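Sodium/calcium exchanger membrane region domain-containing protein (Archaeoglobus fulgidus, PDB 4KPP) probably exchanges calcium ions for protons across the membrane, as a member of the sodium/calcium exchanger family. Local coordinates at residues A[161-166]-A[302-307]. Sequence-based numbering, arbitrary orientation.
With OLB ((2S)-2,3-dihydroxypropyl (9Z)-octadec-9-enoate), chain E.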
# COMPACT_ATOMS: atom_id res chain seq x y z
N ILE A 161 -12.74 6.57 -14.53
CA ILE A 161 -12.27 7.36 -13.41
C ILE A 161 -11.83 8.73 -13.93
O ILE A 161 -10.77 8.86 -14.54
CB ILE A 161 -11.09 6.67 -12.69
CG1 ILE A 161 -11.40 5.19 -12.45
CG2 ILE A 161 -10.76 7.39 -11.38
CD1 ILE A 161 -10.30 4.43 -11.71
N SER A 162 -12.65 9.74 -13.68
CA SER A 162 -12.44 11.07 -14.26
C SER A 162 -11.36 11.88 -13.52
O SER A 162 -10.98 11.53 -12.40
CB SER A 162 -13.76 11.85 -14.26
OG SER A 162 -14.14 12.17 -12.93
N PRO A 163 -10.86 12.95 -14.16
CA PRO A 163 -9.96 13.89 -13.50
C PRO A 163 -10.56 14.45 -12.20
O PRO A 163 -9.82 14.76 -11.27
CB PRO A 163 -9.82 15.02 -14.53
CG PRO A 163 -9.96 14.33 -15.84
CD PRO A 163 -10.94 13.21 -15.61
N PHE A 164 -11.88 14.56 -12.16
CA PHE A 164 -12.57 15.03 -10.96
C PHE A 164 -12.55 13.96 -9.87
O PHE A 164 -12.39 14.28 -8.69
CB PHE A 164 -14.01 15.43 -11.27
CG PHE A 164 -14.77 15.92 -10.07
CD1 PHE A 164 -14.63 17.22 -9.62
CD2 PHE A 164 -15.62 15.07 -9.37
CE1 PHE A 164 -15.32 17.67 -8.51
CE2 PHE A 164 -16.31 15.51 -8.26
CZ PHE A 164 -16.17 16.82 -7.83
N ASP A 165 -12.72 12.70 -10.26
CA ASP A 165 -12.61 11.58 -9.33
C ASP A 165 -11.25 11.61 -8.65
O ASP A 165 -11.16 11.47 -7.43
CB ASP A 165 -12.78 10.25 -10.06
CG ASP A 165 -14.20 10.00 -10.50
OD1 ASP A 165 -15.13 10.55 -9.86
OD2 ASP A 165 -14.40 9.24 -11.47
N ALA A 166 -10.21 11.78 -9.45
CA ALA A 166 -8.85 11.84 -8.93
C ALA A 166 -8.71 13.00 -7.95
O ALA A 166 -8.06 12.86 -6.92
CB ALA A 166 -7.86 11.98 -10.08
N PHE A 302 -0.66 14.12 -22.18
CA PHE A 302 -0.73 15.57 -22.32
C PHE A 302 -2.13 16.04 -22.69
O PHE A 302 -2.29 16.89 -23.56
CB PHE A 302 0.30 16.09 -23.33
N LYS A 303 -3.14 15.48 -22.02
CA LYS A 303 -4.53 15.80 -22.35
C LYS A 303 -5.49 15.48 -21.20
O LYS A 303 -5.35 14.45 -20.54
CB LYS A 303 -4.95 15.04 -23.62
N LEU A 304 -6.45 16.38 -20.97
CA LEU A 304 -7.54 16.15 -20.04
C LEU A 304 -8.28 14.88 -20.46
O LEU A 304 -8.91 14.84 -21.51
CB LEU A 304 -8.51 17.34 -20.06
CG LEU A 304 -9.41 17.68 -18.86
CD1 LEU A 304 -10.50 16.63 -18.66
CD2 LEU A 304 -8.61 17.89 -17.58
N GLN A 305 -8.19 13.83 -19.65
CA GLN A 305 -8.74 12.54 -20.05
C GLN A 305 -9.14 11.67 -18.86
O GLN A 305 -8.48 11.67 -17.83
CB GLN A 305 -7.74 11.80 -20.94
CG GLN A 305 -8.32 10.61 -21.68
CD GLN A 305 -7.34 10.02 -22.68
OE1 GLN A 305 -6.25 10.54 -22.88
NE2 GLN A 305 -7.74 8.91 -23.30
N SER A 306 -10.23 10.94 -19.03
CA SER A 306 -10.69 9.99 -18.02
C SER A 306 -10.07 8.61 -18.25
O SER A 306 -9.89 8.19 -19.40
CB SER A 306 -12.22 9.88 -18.04
OG SER A 306 -12.83 11.10 -17.66
N LEU A 307 -9.75 7.92 -17.17
CA LEU A 307 -9.18 6.58 -17.27
C LEU A 307 -10.32 5.57 -17.47
O LEU A 307 -11.12 5.36 -16.56
CB LEU A 307 -8.38 6.23 -16.02
CG LEU A 307 -7.78 4.83 -15.92
CD1 LEU A 307 -6.80 4.58 -17.05
CD2 LEU A 307 -7.11 4.64 -14.57
C1 OLB E . -20.62 12.13 -6.85
C2 OLB E . -21.34 11.12 -6.02
C3 OLB E . -20.57 10.86 -4.77
C4 OLB E . -21.50 10.47 -3.68
C5 OLB E . -21.21 9.06 -3.26
O19 OLB E . -20.43 13.25 -6.42
O20 OLB E . -20.16 11.80 -8.11
C21 OLB E . -19.55 12.77 -8.87
C22 OLB E . -18.74 12.12 -9.93
O23 OLB E . -19.14 10.81 -10.06
C24 OLB E . -18.93 12.84 -11.22
C6 OLB E . -20.06 9.04 -2.32
C7 OLB E . -20.42 9.76 -1.06
C8 OLB E . -19.45 9.40 0.01
C9 OLB E . -18.10 9.90 -0.35
C10 OLB E . -17.72 11.30 0.00
C11 OLB E . -16.84 12.09 -0.92
C12 OLB E . -16.88 13.52 -0.49
C13 OLB E . -16.51 14.41 -1.63
C14 OLB E . -17.60 14.41 -2.65
C15 OLB E . -17.20 15.31 -3.77
C16 OLB E . -18.17 15.22 -4.90
C17 OLB E . -19.51 15.71 -4.45
C18 OLB E . -20.04 16.72 -5.42
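Ile161 and Leu307 pair through their backbones. Ile161 N donates to Leu307 O at 2.9 Å, and Leu307 N returns a bond to Ile161 O at 3.0 Å. Their side chains lie on the same face of this two-strand pairing, where Ile161 CD1 and Leu307 CD2 are 4.3 Å apart. Tyr297 of helix 288-299 also packs on Leu307.

One residue before Leu307, Ser306 places its hydroxyl against segment 161-166. With OG anti to its own carbonyl carbon (chi1 -65°), OG rests 3.4 Å from Ser162 CA and also touches Pro163 CD. CB of Pro163 points toward segment 302-307. Pro163 CG lies 3.6 Å from Gln305 O and 3.7 Å from Leu304 CD1, with the proline and leucine side chains crossing at a slant.

Ser162 is the N-cap of helix 163-182. Ser162 OG accepts from Asp165 N at 3.1 Å. Asp165 OD2 takes Ser162 N at 2.9 Å, met from above the carboxylate plane. Lys158 forms a salt bridge to Asp165 OD2 and Tyr151 OH hydrogen-bonds with Asp165 OD1, which further fixes the carboxylate. With an alanine in place of Asp165, Ser162 N would probably lose its side-chain acceptor and Lys158 this counter-charge. The reciprocal Ser162-Asp165 bonds are a capping box, set directly after a short antiparallel bridge that joins the two sodium/calcium exchanger family regions.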